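Local coordinates for endoglucanase EG-II (Hypocrea jecorina, PDB 3QR3), which hydrolyses internal beta-1,4-glycosidic bonds in cellulose, as expected of a family 5 endoglucanase with a TIM-barrel catalytic domain, at residues G190-D195 against A246-Q251; V218-D223 against D239-P244; Y279-S284 against L288-W293. All coordinates share one frame; numbering follows the deposited sequence.

Overall arrangement
The three interactions lie in neighbouring beta-alpha units on strands 214-219, 256-261 and 287-296, interaction 1 adding the loop after strand 179-182. Interactions 1 and 2 share helix 238-251: its first turns pack on strand 214-219 and the residues following it, its last turns on the loop 190-195. Their centres are about 10 Å apart, and along the chain both segments of interaction 2 fall between those of interaction 1. Interaction 3 comes later, where helix 267-281 meets strand 287-296; its centre is about 11 Å from interaction 2 and about 15 Å from interaction 1. Phe242 touches Leu280, and Arg250 probably bonds to Asn283 just past helix 267-281, so the two helices pack side by side.

Interaction 1 of 3, residues G190-D195 against A246-Q251; sequences GAFISD and ATWLRQ. With SO4 (sulfate ion), chain K.
Ile193 lays its outer branch on the indole of Trp248. The methyl CD1 of Ile193 comes to 3.5 Å from CB of Trp248, and Ile193 CG1 lies 4.1 Å above the plane of the indole, over the rim of one face rather than its middle. With CG anti to the backbone N (chi1 -177°), Trp248 reaches off its helix to meet the loop, and the two side chains point in opposite directions as they pass alongside each other. Phe192 supplies a second, looser touch: its CE2 is 4.4 Å from Trp248 CZ3, which lies at the edge of the phenyl ring. In the TIM barrel this places the loop following strand 179-182 against helix 238-251, and Phe216 of strand 214-219 meets both aromatic rings from the barrel wall. A wide, flat indole suits the spot because it offers carbon to the loop while keeping its one polar atom at the periphery. That atom, NE1 of Trp248, donates a nearly straight bond (3.0 Å, 163°) to O4 of a sulfate, probably from the crystallisation liquor, lying at the ring's edge. With an alanine in place of Trp248, Ile193 would probably lose the surface it rests on and a gap would open beside Phe192.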
# COMPACT_ATOMS: atom_id res chain seq x y z
N GLY A 190 -10.09 -10.77 -5.30
CA GLY A 190 -10.87 -11.86 -5.84
C GLY A 190 -10.77 -13.16 -5.05
O GLY A 190 -11.71 -13.96 -5.03
N ALA A 191 -9.63 -13.38 -4.40
CA ALA A 191 -9.38 -14.63 -3.69
C ALA A 191 -9.49 -14.46 -2.17
O ALA A 191 -9.35 -15.43 -1.43
CB ALA A 191 -8.01 -15.18 -4.04
N PHE A 192 -9.72 -13.23 -1.73
CA PHE A 192 -9.61 -12.88 -0.32
C PHE A 192 -10.50 -13.74 0.58
O PHE A 192 -10.08 -14.18 1.65
CB PHE A 192 -9.89 -11.39 -0.11
CG PHE A 192 -9.67 -10.92 1.29
CD1 PHE A 192 -8.40 -10.88 1.84
CD2 PHE A 192 -10.74 -10.51 2.07
CE1 PHE A 192 -8.19 -10.45 3.14
CE2 PHE A 192 -10.54 -10.07 3.37
CZ PHE A 192 -9.27 -10.04 3.90
N ILE A 193 -11.73 -14.00 0.14
CA ILE A 193 -12.63 -14.83 0.95
C ILE A 193 -12.42 -16.31 0.66
O ILE A 193 -12.24 -17.11 1.58
CB ILE A 193 -14.11 -14.45 0.69
CG1 ILE A 193 -14.36 -13.01 1.13
CG2 ILE A 193 -15.05 -15.41 1.42
CD1 ILE A 193 -15.59 -12.38 0.48
N SER A 194 -12.41 -16.67 -0.62
CA SER A 194 -12.35 -18.07 -1.01
C SER A 194 -11.06 -18.79 -0.56
O SER A 194 -11.10 -19.99 -0.32
CB SER A 194 -12.54 -18.23 -2.52
OG SER A 194 -11.47 -17.61 -3.23
N ASP A 195 -9.94 -18.08 -0.45
CA ASP A 195 -8.69 -18.72 -0.02
C ASP A 195 -8.52 -18.75 1.50
O ASP A 195 -7.48 -19.17 2.00
CB ASP A 195 -7.44 -18.13 -0.71
CG ASP A 195 -7.01 -16.77 -0.13
OD1 ASP A 195 -7.58 -16.33 0.90
OD2 ASP A 195 -6.09 -16.15 -0.72
N ALA A 246 -17.94 -6.73 -0.92
CA ALA A 246 -18.79 -5.73 -0.26
C ALA A 246 -19.84 -6.40 0.63
O ALA A 246 -20.05 -5.99 1.78
CB ALA A 246 -19.47 -4.82 -1.30
N THR A 247 -20.51 -7.41 0.09
CA THR A 247 -21.53 -8.15 0.82
C THR A 247 -20.95 -8.75 2.09
O THR A 247 -21.52 -8.59 3.17
CB THR A 247 -22.10 -9.28 -0.05
OG1 THR A 247 -22.69 -8.72 -1.23
CG2 THR A 247 -23.16 -10.08 0.73
N TRP A 248 -19.82 -9.43 1.94
CA TRP A 248 -19.14 -10.05 3.08
C TRP A 248 -18.74 -9.01 4.13
O TRP A 248 -19.01 -9.17 5.32
CB TRP A 248 -17.91 -10.83 2.61
CG TRP A 248 -17.24 -11.54 3.74
CD1 TRP A 248 -17.56 -12.77 4.24
CD2 TRP A 248 -16.16 -11.05 4.55
NE1 TRP A 248 -16.74 -13.08 5.30
CE2 TRP A 248 -15.87 -12.04 5.51
CE3 TRP A 248 -15.41 -9.87 4.55
CZ2 TRP A 248 -14.87 -11.89 6.46
CZ3 TRP A 248 -14.41 -9.72 5.50
CH2 TRP A 248 -14.15 -10.73 6.44
N LEU A 249 -18.12 -7.93 3.68
CA LEU A 249 -17.72 -6.86 4.58
C LEU A 249 -18.90 -6.29 5.33
O LEU A 249 -18.82 -6.00 6.53
CB LEU A 249 -17.04 -5.74 3.79
CG LEU A 249 -15.64 -6.04 3.24
CD1 LEU A 249 -15.18 -4.94 2.30
CD2 LEU A 249 -14.65 -6.23 4.38
N ARG A 250 -20.01 -6.09 4.62
CA ARG A 250 -21.14 -5.38 5.18
C ARG A 250 -21.84 -6.25 6.22
O ARG A 250 -22.22 -5.77 7.29
CB ARG A 250 -22.11 -4.95 4.07
CG ARG A 250 -23.18 -3.98 4.53
CD ARG A 250 -24.00 -3.43 3.35
NE ARG A 250 -23.20 -2.52 2.53
CZ ARG A 250 -22.88 -2.73 1.26
NH1 ARG A 250 -23.31 -3.82 0.64
NH2 ARG A 250 -22.13 -1.84 0.60
N GLN A 251 -22.00 -7.52 5.90
CA GLN A 251 -22.59 -8.46 6.86
C GLN A 251 -21.75 -8.58 8.12
O GLN A 251 -22.28 -8.82 9.21
CB GLN A 251 -22.75 -9.84 6.22
CG GLN A 251 -23.86 -9.89 5.22
CD GLN A 251 -23.81 -11.15 4.39
OE1 GLN A 251 -24.80 -11.53 3.75
NE2 GLN A 251 -22.67 -11.82 4.40
S SO4 K . -15.81 -15.27 8.47
O1 SO4 K . -14.43 -15.15 8.02
O2 SO4 K . -15.97 -16.54 9.18
O3 SO4 K . -16.11 -14.16 9.37
O4 SO4 K . -16.68 -15.26 7.30

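Interaction 2 of 3, residues V218-D223 against D239-P244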
# COMPACT_ATOMS: atom_id res chain seq x y z
N VAL A 218 -6.65 -5.10 0.44
CA VAL A 218 -6.63 -5.90 -0.78
C VAL A 218 -6.03 -5.17 -1.97
O VAL A 218 -5.93 -3.95 -1.96
CB VAL A 218 -8.04 -6.40 -1.17
CG1 VAL A 218 -8.57 -7.40 -0.13
CG2 VAL A 218 -9.00 -5.24 -1.34
N HIS A 219 -5.62 -5.94 -2.98
CA HIS A 219 -5.11 -5.45 -4.25
C HIS A 219 -5.96 -6.03 -5.37
O HIS A 219 -6.50 -7.13 -5.23
CB HIS A 219 -3.67 -5.92 -4.46
CG HIS A 219 -2.68 -5.25 -3.57
ND1 HIS A 219 -1.32 -5.32 -3.78
CD2 HIS A 219 -2.84 -4.46 -2.48
CE1 HIS A 219 -0.69 -4.63 -2.86
NE2 HIS A 219 -1.59 -4.09 -2.06
N LYS A 220 -6.06 -5.33 -6.49
CA LYS A 220 -6.71 -5.92 -7.66
C LYS A 220 -6.34 -5.15 -8.92
O LYS A 220 -6.46 -3.93 -8.97
CB LYS A 220 -8.24 -5.94 -7.50
CG LYS A 220 -8.95 -6.96 -8.39
CD LYS A 220 -8.47 -8.39 -8.10
CE LYS A 220 -9.14 -9.41 -9.02
NZ LYS A 220 -8.77 -9.22 -10.47
N TYR A 221 -5.89 -5.89 -9.93
CA TYR A 221 -5.58 -5.30 -11.22
C TYR A 221 -6.65 -5.65 -12.25
O TYR A 221 -7.57 -6.42 -11.97
CB TYR A 221 -4.16 -5.69 -11.68
CG TYR A 221 -3.13 -4.97 -10.85
CD1 TYR A 221 -2.84 -3.63 -11.10
CD2 TYR A 221 -2.52 -5.59 -9.78
CE1 TYR A 221 -1.93 -2.95 -10.32
CE2 TYR A 221 -1.62 -4.91 -8.99
CZ TYR A 221 -1.32 -3.59 -9.26
OH TYR A 221 -0.43 -2.91 -8.49
N LEU A 222 -6.55 -5.04 -13.42
CA LEU A 222 -7.66 -5.08 -14.36
C LEU A 222 -7.29 -5.76 -15.67
O LEU A 222 -8.12 -5.86 -16.57
CB LEU A 222 -8.21 -3.67 -14.62
CG LEU A 222 -9.04 -3.03 -13.50
CD1 LEU A 222 -8.20 -2.72 -12.25
CD2 LEU A 222 -9.73 -1.76 -14.00
N ASP A 223 -6.06 -6.24 -15.76
CA ASP A 223 -5.65 -6.96 -16.96
C ASP A 223 -6.02 -8.44 -16.88
O ASP A 223 -6.48 -8.93 -15.85
CB ASP A 223 -4.16 -6.74 -17.29
CG ASP A 223 -3.23 -7.12 -16.15
OD1 ASP A 223 -3.72 -7.36 -15.02
OD2 ASP A 223 -2.00 -7.17 -16.39
N ASP A 239 -18.17 -8.05 -10.55
CA ASP A 239 -18.80 -9.35 -10.35
C ASP A 239 -17.85 -10.33 -9.68
O ASP A 239 -18.24 -11.08 -8.79
CB ASP A 239 -19.29 -9.92 -11.69
CG ASP A 239 -20.43 -9.12 -12.28
OD1 ASP A 239 -20.97 -8.24 -11.58
OD2 ASP A 239 -20.80 -9.37 -13.46
N GLY A 240 -16.60 -10.33 -10.12
CA GLY A 240 -15.63 -11.31 -9.67
C GLY A 240 -14.99 -11.03 -8.33
O GLY A 240 -14.51 -11.96 -7.67
N ALA A 241 -14.98 -9.78 -7.89
CA ALA A 241 -14.29 -9.46 -6.65
C ALA A 241 -15.05 -8.52 -5.72
O ALA A 241 -15.33 -8.87 -4.58
CB ALA A 241 -12.90 -8.92 -6.94
N PHE A 242 -15.36 -7.32 -6.20
CA PHE A 242 -15.79 -6.28 -5.27
C PHE A 242 -17.25 -6.36 -4.81
O PHE A 242 -17.57 -5.87 -3.73
CB PHE A 242 -15.43 -4.90 -5.81
CG PHE A 242 -13.94 -4.67 -5.90
CD1 PHE A 242 -13.16 -4.64 -4.75
CD2 PHE A 242 -13.32 -4.49 -7.13
CE1 PHE A 242 -11.78 -4.44 -4.82
CE2 PHE A 242 -11.94 -4.28 -7.22
CZ PHE A 242 -11.17 -4.25 -6.06
N SER A 243 -18.12 -6.97 -5.60
CA SER A 243 -19.50 -7.18 -5.15
C SER A 243 -19.56 -8.22 -4.02
O SER A 243 -20.07 -7.93 -2.93
CB SER A 243 -20.44 -7.54 -6.32
OG SER A 243 -21.77 -7.75 -5.85
N PRO A 244 -19.03 -9.44 -4.26
CA PRO A 244 -19.01 -10.45 -3.19
C PRO A 244 -18.27 -9.94 -1.96
O PRO A 244 -18.66 -10.26 -0.83
CB PRO A 244 -18.22 -11.61 -3.80
CG PRO A 244 -18.30 -11.41 -5.27
CD PRO A 244 -18.49 -9.95 -5.53
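Lys220 and Ala241 mark the closest approach of the two backbones, their CA atoms 8.4 Å apart, where the chain leaving strand 214-219 passes the early turns of helix 238-251. The helix is irregular here: residues 239-242 make a wider pi-type turn, and a kink follows at Pro244, whose ring nitrogen carries no hydrogen to bond back to the preceding turn. No hydrogen bond crosses between the segments, and the contact is carried by carbon. The ring of Phe242 reaches inward from the helix toward the strands, so that its CZ lies 3.7 Å from CB of Lys220, while Phe242 CE2 is 4.2 Å from Lys220 CG; ring and lysine chain cross obliquely. Lys220 suits a place that changes from buried to polar along its length. With CG anti to the backbone N (chi1 -159°) and bends at chi2 and chi4, the chain offers its first methylenes to Phe242, then swings away. On the way CE of Lys220 passes 4.3 Å from CB of Ala241, a residue small enough to let the lysine by. The ammonium group bonds to OD1 of Asn237, just before the helix, and makes a weak 3.4 Å bond from Lys220 NZ to Tyr221 O. Strand 214-219 and helix 238-251 are the first two elements of a beta-alpha-beta unit completed by strand 256-261, whose Leu258 touches both Lys220 and Phe242. Beside helix 238-251 in the outer layer, helix 267-281 meets Phe242 through Gln276 and Leu280.

Interaction 3 of 3, residues Y279-S284 against L288-W293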
# COMPACT_ATOMS: atom_id res chain seq x y z
N TYR A 279 -18.03 1.77 -8.47
CA TYR A 279 -18.60 0.76 -7.59
C TYR A 279 -18.07 0.88 -6.17
O TYR A 279 -18.81 0.69 -5.20
CB TYR A 279 -18.41 -0.67 -8.14
CG TYR A 279 -19.17 -1.70 -7.31
CD1 TYR A 279 -20.53 -1.91 -7.51
CD2 TYR A 279 -18.52 -2.43 -6.32
CE1 TYR A 279 -21.23 -2.83 -6.74
CE2 TYR A 279 -19.21 -3.37 -5.55
CZ TYR A 279 -20.57 -3.56 -5.76
OH TYR A 279 -21.26 -4.47 -5.01
N LEU A 280 -16.78 1.19 -6.03
CA LEU A 280 -16.22 1.39 -4.71
C LEU A 280 -16.88 2.60 -4.05
O LEU A 280 -17.24 2.56 -2.88
CB LEU A 280 -14.71 1.58 -4.77
CG LEU A 280 -13.90 0.39 -5.29
CD1 LEU A 280 -12.41 0.73 -5.31
CD2 LEU A 280 -14.18 -0.86 -4.47
N ASN A 281 -17.04 3.67 -4.82
CA ASN A 281 -17.68 4.88 -4.30
C ASN A 281 -19.14 4.65 -3.89
O ASN A 281 -19.63 5.28 -2.96
CB ASN A 281 -17.58 6.02 -5.31
CG ASN A 281 -16.21 6.69 -5.31
OD1 ASN A 281 -15.50 6.69 -4.29
ND2 ASN A 281 -15.84 7.26 -6.44
N GLN A 282 -19.84 3.77 -4.60
CA GLN A 282 -21.23 3.42 -4.25
C GLN A 282 -21.31 2.44 -3.09
O GLN A 282 -22.42 2.09 -2.65
CB GLN A 282 -21.95 2.84 -5.46
CG GLN A 282 -22.19 3.87 -6.56
CD GLN A 282 -22.75 3.25 -7.83
OE1 GLN A 282 -22.62 2.05 -8.06
NE2 GLN A 282 -23.35 4.08 -8.66
N ASN A 283 -20.15 1.98 -2.62
CA ASN A 283 -20.08 1.08 -1.47
C ASN A 283 -19.09 1.59 -0.44
O ASN A 283 -18.25 0.84 0.06
CB ASN A 283 -19.71 -0.34 -1.92
CG ASN A 283 -20.83 -1.02 -2.67
OD1 ASN A 283 -21.66 -1.73 -2.08
ND2 ASN A 283 -20.89 -0.80 -3.99
N SER A 284 -19.18 2.89 -0.15
CA SER A 284 -18.19 3.56 0.69
C SER A 284 -18.40 3.30 2.16
O SER A 284 -17.62 3.76 2.99
CB SER A 284 -18.19 5.07 0.43
OG SER A 284 -19.44 5.65 0.80
N LEU A 288 -12.96 1.85 2.33
CA LEU A 288 -12.39 3.07 2.91
C LEU A 288 -11.62 3.90 1.89
O LEU A 288 -11.41 5.09 2.09
CB LEU A 288 -11.46 2.74 4.08
CG LEU A 288 -12.09 2.76 5.47
CD1 LEU A 288 -11.06 2.38 6.54
CD2 LEU A 288 -12.68 4.13 5.75
N GLY A 289 -11.19 3.27 0.81
CA GLY A 289 -10.44 4.00 -0.19
C GLY A 289 -9.82 3.16 -1.28
O GLY A 289 -9.90 1.93 -1.28
N TYR A 290 -9.20 3.84 -2.24
CA TYR A 290 -8.45 3.19 -3.31
C TYR A 290 -7.14 3.93 -3.52
O TYR A 290 -7.07 5.15 -3.35
CB TYR A 290 -9.24 3.14 -4.62
CG TYR A 290 -9.61 4.50 -5.18
CD1 TYR A 290 -8.71 5.22 -5.97
CD2 TYR A 290 -10.86 5.06 -4.93
CE1 TYR A 290 -9.06 6.48 -6.49
CE2 TYR A 290 -11.21 6.29 -5.44
CZ TYR A 290 -10.32 7.00 -6.22
OH TYR A 290 -10.70 8.23 -6.72
N VAL A 291 -6.10 3.19 -3.89
CA VAL A 291 -4.78 3.77 -4.14
C VAL A 291 -4.19 3.25 -5.45
O VAL A 291 -3.98 2.05 -5.61
CB VAL A 291 -3.80 3.44 -2.98
CG1 VAL A 291 -2.52 4.27 -3.12
CG2 VAL A 291 -4.45 3.70 -1.63
N GLY A 292 -3.94 4.15 -6.38
CA GLY A 292 -3.46 3.76 -7.70
C GLY A 292 -2.00 3.36 -7.70
O GLY A 292 -1.23 3.85 -6.87
N TRP A 293 -1.62 2.47 -8.61
CA TRP A 293 -0.22 2.09 -8.85
C TRP A 293 0.14 2.41 -10.31
O TRP A 293 -0.50 1.90 -11.22
CB TRP A 293 -0.01 0.59 -8.58
CG TRP A 293 1.43 0.15 -8.74
CD1 TRP A 293 2.06 -0.22 -9.90
CD2 TRP A 293 2.42 0.05 -7.70
NE1 TRP A 293 3.38 -0.54 -9.64
CE2 TRP A 293 3.63 -0.38 -8.30
CE3 TRP A 293 2.41 0.29 -6.32
CZ2 TRP A 293 4.80 -0.59 -7.58
CZ3 TRP A 293 3.58 0.07 -5.59
CH2 TRP A 293 4.76 -0.35 -6.23
O HOH W 1 -13.35 8.90 -6.67
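Leu280 and Tyr290 meet where helix 267-281 ends and the chain turns back into strand 287-296, the last helix-to-strand step of the beta-alpha-beta unit that begins with strand 256-261. CD1 of Leu280 lies 4.0 Å from CB of Tyr290, so the leucine packs on the root of the tyrosine and leaves its ring to other neighbours. Tyr290 has CG between the backbone N and carbonyl carbon (chi1 61°), the crowded position, and its ring then runs past Leu280 toward Asn281. OD1 of Asn281 stands at the edge of that ring, 4.5 Å from Tyr290 CE2; its stronger partners are Val3 N and Arg327. The other half of the amide reaches the tyrosine through water: Asn281 ND2 donates to it at 3.0 Å, and the water, lying in the plane of the ring, donates to Tyr290 OH at 2.7 Å. As this hydroxyl also bonds to Leu325 O, a tyrosine fits a place where the ring is buried but its tip meets polar groups. In the TIM barrel, strand 287-296 closes the circle between strands 256-261 and 5-11, and Tyr290 pairs by backbone with Phe5 and Gly7 while its side chain faces the helix layer. The helix terminus is tied down by Asn283, whose ND2 donates an almost linear bond (2.8 Å, 174°) to Tyr279 O. That same ND2 sits 3.2 Å above the centre of the Tyr279 ring, while OD1 of Asn283 accepts from Arg250 of helix 238-251.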